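Local coordinates for protein alpha-1,3-glucanase (PDB 5ZRU) that probably hydrolyses alpha-1,3-glucan, this chain being the catalytic unit of a larger, multidomain glycoside hydrolase of family GH87, at residues I451-G462 / V487-Q498. Residues are numbered along the deposited sequence; the frame is centred on the assembly and turned at random.
Sequences IVFSDTTIINSG and VTFTNIDIINTQ
The ring of F453 lies nearly parallel to that of F489 but slid along it, so the two barely overlap, planes 7° apart and centroids 4.8 Å from each other; both CG atoms stand anti to their carbonyl carbons (chi1 near -60°), which points the rings the same way. F515 stacks on F489 and continues the row, while V487 CG1 fills the in-plane edge of the F453 ring, 4.0 Å from F453 CE1. Flat aromatics suit such places, since F453 CA and F489 CA lie 4.7 Å apart, a spacing that flat rings can match. Further along, I458 CG2 meets I494 CG2 at 4.0 Å, branched chains filling the same interior. These are successive coils of a right-handed parallel beta-helix, the pectate-lyase-like fold of the D2 part of the catalytic unit, and each strand turns a corner, at D455 and N491, where positive phi suits aspartate and asparagine. Across that corner, water 2 donates to D455 OD2 and accepts from N491 ND2. On the outer face, R12 bonds T457 OG1 and forms a salt bridge with D493 OD2. Where the strands end, N460 and N496 run side by side with their amide planes 9° apart; D427 takes N460 ND2, and a water joins N460 OD1 to N496 ND2. Q498 reaches back with its extended chain, NE2 donating to N460 O at 3.0 Å from above the carbonyl plane. Were Q498 replaced by an alanine, N460 O would probably lose this donor and the loop would be less firmly tied.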
ATOM      1  N   ILE A 451      -9.017  19.474   8.607  1.00 10.43           N
ATOM      2  CA  ILE A 451      -8.215  18.461   7.937  1.00  8.74           C
ATOM      3  C   ILE A 451      -7.757  19.039   6.605  1.00 11.60           C
ATOM      4  O   ILE A 451      -8.510  19.771   5.953  1.00 13.81           O
ATOM      5  CB  ILE A 451      -9.042  17.165   7.747  1.00 10.06           C
ATOM      6  CG1 ILE A 451      -9.152  16.405   9.073  1.00  9.00           C
ATOM      7  CG2 ILE A 451      -8.494  16.288   6.604  1.00 10.92           C
ATOM      8  CD1 ILE A 451     -10.186  15.272   9.051  1.00  9.84           C
ATOM      9  N   VAL A 452      -6.517  18.743   6.212  1.00 10.61           N
ATOM     10  CA  VAL A 452      -5.913  19.353   5.032  1.00 10.03           C
ATOM     11  C   VAL A 452      -5.375  18.268   4.109  1.00 13.10           C
ATOM     12  O   VAL A 452      -4.663  17.364   4.559  1.00 11.20           O
ATOM     13  CB  VAL A 452      -4.779  20.325   5.413  1.00 10.74           C
ATOM     14  CG1 VAL A 452      -4.018  20.763   4.168  1.00 17.06           C
ATOM     15  CG2 VAL A 452      -5.340  21.528   6.150  1.00 14.55           C
ATOM     16  N   PHE A 453      -5.692  18.380   2.816  1.00  9.14           N
ATOM     17  CA  PHE A 453      -5.010  17.659   1.746  1.00 10.14           C
ATOM     18  C   PHE A 453      -4.331  18.690   0.860  1.00 11.32           C
ATOM     19  O   PHE A 453      -4.966  19.672   0.460  1.00 13.37           O
ATOM     20  CB  PHE A 453      -5.983  16.834   0.894  1.00  9.77           C
ATOM     21  CG  PHE A 453      -6.697  15.745   1.652  1.00 10.14           C
ATOM     22  CD1 PHE A 453      -7.882  16.005   2.327  1.00 11.43           C
ATOM     23  CD2 PHE A 453      -6.184  14.456   1.672  1.00  8.26           C
ATOM     24  CE1 PHE A 453      -8.543  15.002   3.010  1.00 11.16           C
ATOM     25  CE2 PHE A 453      -6.839  13.445   2.360  1.00 10.90           C
ATOM     26  CZ  PHE A 453      -8.024  13.717   3.029  1.00 10.75           C
ATOM     27  N   SER A 454      -3.055  18.487   0.542  1.00  9.87           N
ATOM     28  CA  SER A 454      -2.413  19.492  -0.292  1.00  9.95           C
ATOM     29  C   SER A 454      -1.293  18.885  -1.113  1.00 11.57           C
ATOM     30  O   SER A 454      -0.775  17.805  -0.808  1.00  9.02           O
ATOM     31  CB  SER A 454      -1.849  20.655   0.533  1.00 12.73           C
ATOM     32  OG  SER A 454      -0.593  20.295   1.087  1.00 14.15           O
ATOM     33  N   ASP A 455      -0.936  19.616  -2.167  1.00  7.54           N
ATOM     34  CA  ASP A 455       0.291  19.402  -2.921  1.00  9.98           C
ATOM     35  C   ASP A 455       0.384  17.967  -3.416  1.00  9.91           C
ATOM     36  O   ASP A 455       1.358  17.262  -3.171  1.00 10.35           O
ATOM     37  CB  ASP A 455       1.502  19.790  -2.068  1.00  9.75           C
ATOM     38  CG  ASP A 455       1.526  21.272  -1.762  1.00 12.83           C
ATOM     39  OD1 ASP A 455       1.923  22.045  -2.658  1.00 14.38           O
ATOM     40  OD2 ASP A 455       1.112  21.663  -0.647  1.00 16.24           O
ATOM     41  N   THR A 456      -0.656  17.522  -4.109  1.00  9.05           N
ATOM     42  CA  THR A 456      -0.782  16.097  -4.383  1.00 10.11           C
ATOM     43  C   THR A 456      -1.203  15.890  -5.827  1.00 11.10           C
ATOM     44  O   THR A 456      -2.045  16.626  -6.345  1.00  9.77           O
ATOM     45  CB  THR A 456      -1.779  15.447  -3.413  1.00 10.38           C
ATOM     46  OG1 THR A 456      -1.201  15.407  -2.099  1.00 11.08           O
ATOM     47  CG2 THR A 456      -2.144  14.015  -3.844  1.00 11.27           C
ATOM     48  N   THR A 457      -0.589  14.905  -6.475  1.00  8.38           N
ATOM     49  CA  THR A 457      -0.897  14.529  -7.849  1.00  8.53           C
ATOM     50  C   THR A 457      -1.599  13.182  -7.850  1.00 10.17           C
ATOM     51  O   THR A 457      -1.136  12.235  -7.205  1.00  9.87           O
ATOM     52  CB  THR A 457       0.375  14.467  -8.694  1.00 10.20           C
ATOM     53  OG1 THR A 457       0.947  15.775  -8.745  1.00 11.20           O
ATOM     54  CG2 THR A 457       0.073  13.991 -10.122  1.00 11.93           C
ATOM     55  N   ILE A 458      -2.720  13.114  -8.565  1.00 10.61           N
ATOM     56  CA  ILE A 458      -3.579  11.940  -8.634  1.00  7.53           C
ATOM     57  C   ILE A 458      -3.702  11.565 -10.097  1.00  9.45           C
ATOM     58  O   ILE A 458      -3.979  12.434 -10.933  1.00 11.25           O
ATOM     59  CB  ILE A 458      -4.969  12.229  -8.034  1.00  8.47           C
ATOM     60  CG1 ILE A 458      -4.868  12.476  -6.529  1.00 10.86           C
ATOM     61  CG2 ILE A 458      -5.947  11.115  -8.397  1.00 10.11           C
ATOM     62  CD1 ILE A 458      -6.113  13.160  -5.931  1.00 11.11           C
ATOM     63  N   ILE A 459      -3.497  10.285 -10.417  1.00 10.14           N
ATOM     64  CA  ILE A 459      -3.427   9.845 -11.809  1.00  9.65           C
ATOM     65  C   ILE A 459      -4.221   8.553 -11.980  1.00  9.54           C
ATOM     66  O   ILE A 459      -4.033   7.599 -11.217  1.00  9.01           O
ATOM     67  CB  ILE A 459      -1.967   9.635 -12.272  1.00 10.74           C
ATOM     68  CG1 ILE A 459      -1.145  10.912 -12.090  1.00 10.24           C
ATOM     69  CG2 ILE A 459      -1.916   9.188 -13.744  1.00 10.99           C
ATOM     70  CD1 ILE A 459       0.335  10.749 -12.466  1.00 12.95           C
ATOM     71  N   ASN A 460      -5.104   8.525 -12.983  1.00  9.61           N
ATOM     72  CA  ASN A 460      -5.802   7.302 -13.392  1.00  8.46           C
ATOM     73  C   ASN A 460      -6.638   6.706 -12.261  1.00 12.54           C
ATOM     74  O   ASN A 460      -6.767   5.484 -12.152  1.00 11.16           O
ATOM     75  CB  ASN A 460      -4.824   6.238 -13.908  1.00  7.67           C
ATOM     76  CG  ASN A 460      -4.041   6.683 -15.115  1.00 13.49           C
ATOM     77  OD1 ASN A 460      -4.482   7.531 -15.882  1.00 13.64           O
ATOM     78  ND2 ASN A 460      -2.861   6.095 -15.295  1.00 14.58           N
ATOM     79  N   SER A 461      -7.220   7.554 -11.419  1.00 10.38           N
ATOM     80  CA  SER A 461      -7.929   7.075 -10.238  1.00  8.15           C
ATOM     81  C   SER A 461      -9.420   7.406 -10.331  1.00  9.69           C
ATOM     82  O   SER A 461      -9.909   7.930 -11.334  1.00  9.64           O
ATOM     83  CB  SER A 461      -7.291   7.652  -8.968  1.00  9.82           C
ATOM     84  OG  SER A 461      -5.956   7.173  -8.853  1.00 14.09           O
ATOM     85  N   GLY A 462     -10.154   7.098  -9.265  1.00  9.65           N
ATOM     86  CA  GLY A 462     -11.598   7.053  -9.341  1.00  9.65           C
ATOM     87  C   GLY A 462     -12.044   5.756  -9.994  1.00  8.07           C
ATOM     88  O   GLY A 462     -11.239   4.965 -10.485  1.00  8.83           O
ATOM     89  N   VAL A 487     -12.741  20.631   5.931  1.00 10.12           N
ATOM     90  CA  VAL A 487     -11.743  19.976   5.092  1.00 12.59           C
ATOM     91  C   VAL A 487     -11.316  20.955   4.009  1.00 12.00           C
ATOM     92  O   VAL A 487     -12.160  21.610   3.389  1.00 11.93           O
ATOM     93  CB  VAL A 487     -12.270  18.670   4.457  1.00  8.62           C
ATOM     94  CG1 VAL A 487     -11.117  17.914   3.810  1.00 10.99           C
ATOM     95  CG2 VAL A 487     -12.954  17.786   5.493  1.00  9.40           C
ATOM     96  N   THR A 488     -10.008  21.060   3.791  1.00 11.81           N
ATOM     97  CA  THR A 488      -9.456  21.917   2.752  1.00 11.97           C
ATOM     98  C   THR A 488      -8.552  21.081   1.864  1.00 11.44           C
ATOM     99  O   THR A 488      -7.732  20.306   2.373  1.00 13.13           O
ATOM    100  CB  THR A 488      -8.667  23.081   3.357  1.00 12.75           C
ATOM    101  OG1 THR A 488      -9.499  23.788   4.285  1.00 14.25           O
ATOM    102  CG2 THR A 488      -8.188  24.044   2.259  1.00 13.38           C
ATOM    103  N   PHE A 489      -8.713  21.237   0.549  1.00  9.67           N
ATOM    104  CA  PHE A 489      -7.862  20.636  -0.472  1.00  9.95           C
ATOM    105  C   PHE A 489      -7.165  21.771  -1.204  1.00 11.04           C
ATOM    106  O   PHE A 489      -7.835  22.674  -1.717  1.00 13.13           O
ATOM    107  CB  PHE A 489      -8.670  19.807  -1.475  1.00 10.16           C
ATOM    108  CG  PHE A 489      -9.425  18.673  -0.866  1.00 10.08           C
ATOM    109  CD1 PHE A 489     -10.607  18.893  -0.185  1.00 12.40           C
ATOM    110  CD2 PHE A 489      -8.957  17.377  -0.999  1.00  9.33           C
ATOM    111  CE1 PHE A 489     -11.312  17.846   0.362  1.00 14.61           C
ATOM    112  CE2 PHE A 489      -9.651  16.323  -0.439  1.00  9.84           C
ATOM    113  CZ  PHE A 489     -10.831  16.559   0.240  1.00 13.06           C
ATOM    114  N   THR A 490      -5.834  21.739  -1.255  1.00 10.29           N
ATOM    115  CA  THR A 490      -5.104  22.835  -1.886  1.00  9.20           C
ATOM    116  C   THR A 490      -3.984  22.290  -2.763  1.00 10.84           C
ATOM    117  O   THR A 490      -3.218  21.428  -2.327  1.00 10.09           O
ATOM    118  CB  THR A 490      -4.542  23.786  -0.820  1.00 10.00           C
ATOM    119  OG1 THR A 490      -5.623  24.245   0.002  1.00 12.36           O
ATOM    120  CG2 THR A 490      -3.867  24.986  -1.486  1.00 14.25           C
ATOM    121  N   ASN A 491      -3.874  22.802  -3.991  1.00 11.34           N
ATOM    122  CA  ASN A 491      -2.806  22.400  -4.908  1.00  9.52           C
ATOM    123  C   ASN A 491      -2.890  20.902  -5.211  1.00 10.69           C
ATOM    124  O   ASN A 491      -1.993  20.122  -4.891  1.00 11.69           O
ATOM    125  CB  ASN A 491      -1.431  22.769  -4.339  1.00  9.49           C
ATOM    126  CG  ASN A 491      -1.143  24.257  -4.428  1.00 12.88           C
ATOM    127  OD1 ASN A 491      -1.421  24.895  -5.451  1.00 11.97           O
ATOM    128  ND2 ASN A 491      -0.574  24.814  -3.365  1.00 11.02           N
ATOM    129  N   ILE A 492      -4.001  20.500  -5.816  1.00  9.37           N
ATOM    130  CA  ILE A 492      -4.220  19.101  -6.181  1.00 11.23           C
ATOM    131  C   ILE A 492      -4.321  19.024  -7.692  1.00 12.62           C
ATOM    132  O   ILE A 492      -5.119  19.750  -8.297  1.00 11.40           O
ATOM    133  CB  ILE A 492      -5.496  18.513  -5.545  1.00 10.81           C
ATOM    134  CG1 ILE A 492      -5.617  18.874  -4.058  1.00 14.38           C
ATOM    135  CG2 ILE A 492      -5.569  16.994  -5.796  1.00 10.76           C
ATOM    136  CD1 ILE A 492      -4.627  18.192  -3.151  1.00 12.47           C
ATOM    137  N   ASP A 493      -3.547  18.124  -8.296  1.00  9.49           N
ATOM    138  CA  ASP A 493      -3.647  17.843  -9.723  1.00  8.81           C
ATOM    139  C   ASP A 493      -4.302  16.482  -9.886  1.00 12.23           C
ATOM    140  O   ASP A 493      -3.812  15.490  -9.334  1.00 10.45           O
ATOM    141  CB  ASP A 493      -2.272  17.870 -10.386  1.00 10.43           C
ATOM    142  CG  ASP A 493      -1.651  19.252 -10.354  1.00 15.98           C
ATOM    143  OD1 ASP A 493      -2.030  20.090 -11.193  1.00 16.64           O
ATOM    144  OD2 ASP A 493      -0.816  19.504  -9.465  1.00 19.35           O
ATOM    145  N   ILE A 494      -5.412  16.442 -10.622  1.00  9.45           N
ATOM    146  CA  ILE A 494      -6.204  15.229 -10.797  1.00  9.40           C
ATOM    147  C   ILE A 494      -6.243  14.926 -12.288  1.00 11.60           C
ATOM    148  O   ILE A 494      -6.925  15.625 -13.050  1.00  9.71           O
ATOM    149  CB  ILE A 494      -7.623  15.370 -10.224  1.00  8.38           C
ATOM    150  CG1 ILE A 494      -7.605  16.139  -8.887  1.00  9.64           C
ATOM    151  CG2 ILE A 494      -8.241  13.993 -10.017  1.00  9.09           C
ATOM    152  CD1 ILE A 494      -8.992  16.316  -8.232  1.00 12.22           C
ATOM    153  N   ILE A 495      -5.548  13.865 -12.698  1.00  8.79           N
ATOM    154  CA  ILE A 495      -5.248  13.607 -14.103  1.00 10.83           C
ATOM    155  C   ILE A 495      -5.890  12.301 -14.554  1.00 11.22           C
ATOM    156  O   ILE A 495      -5.708  11.257 -13.915  1.00 10.38           O
ATOM    157  CB  ILE A 495      -3.728  13.569 -14.333  1.00  9.97           C
ATOM    158  CG1 ILE A 495      -3.114  14.910 -13.914  1.00 13.32           C
ATOM    159  CG2 ILE A 495      -3.402  13.192 -15.773  1.00 11.79           C
ATOM    160  CD1 ILE A 495      -1.651  14.815 -13.601  1.00 15.21           C
ATOM    161  N   ASN A 496      -6.610  12.361 -15.682  1.00 10.03           N
ATOM    162  CA  ASN A 496      -7.153  11.180 -16.361  1.00 12.24           C
ATOM    163  C   ASN A 496      -7.995  10.313 -15.428  1.00  9.56           C
ATOM    164  O   ASN A 496      -7.801   9.099 -15.320  1.00 12.15           O
ATOM    165  CB  ASN A 496      -6.037  10.360 -17.006  1.00 13.26           C
ATOM    166  CG  ASN A 496      -5.627  10.917 -18.355  1.00 28.00           C
ATOM    167  OD1 ASN A 496      -6.408  11.619 -19.003  1.00 28.79           O
ATOM    168  ND2 ASN A 496      -4.399  10.624 -18.781  1.00 30.31           N
ATOM    169  N   THR A 497      -8.974  10.945 -14.790  1.00 10.94           N
ATOM    170  CA  THR A 497      -9.859  10.250 -13.865  1.00  8.78           C
ATOM    171  C   THR A 497     -10.811   9.319 -14.617  1.00 10.18           C
ATOM    172  O   THR A 497     -11.288   9.636 -15.712  1.00  7.85           O
ATOM    173  CB  THR A 497     -10.637  11.268 -13.029  1.00 11.55           C
ATOM    174  OG1 THR A 497      -9.731  11.932 -12.129  1.00  9.30           O
ATOM    175  CG2 THR A 497     -11.749  10.587 -12.224  1.00  8.87           C
ATOM    176  N   GLN A 498     -11.074   8.156 -14.015  1.00  8.16           N
ATOM    177  CA  GLN A 498     -11.906   7.136 -14.653  1.00 10.18           C
ATOM    178  C   GLN A 498     -13.344   7.614 -14.814  1.00 10.11           C
ATOM    179  O   GLN A 498     -13.897   7.578 -15.920  1.00 10.80           O
ATOM    180  CB  GLN A 498     -11.840   5.835 -13.839  1.00  8.76           C
ATOM    181  CG  GLN A 498     -10.397   5.296 -13.710  1.00  8.44           C
ATOM    182  CD  GLN A 498     -10.308   3.946 -13.015  1.00 10.97           C
ATOM    183  OE1 GLN A 498     -11.257   3.159 -13.029  1.00 10.33           O
ATOM    184  NE2 GLN A 498      -9.159   3.674 -12.400  1.00  8.27           N
TER
HETATM  185  O   HOH W   1      -9.006  22.419   6.851  1.00 13.42           O
HETATM  186  O   HOH W   2      -0.356  23.786  -0.695  1.00 14.57           O
HETATM  187  O   HOH W   3      -2.660   9.096 -17.470  1.00 21.60           O
HETATM  188  O   HOH W   4      -7.245  10.491 -11.631  1.00  8.81           O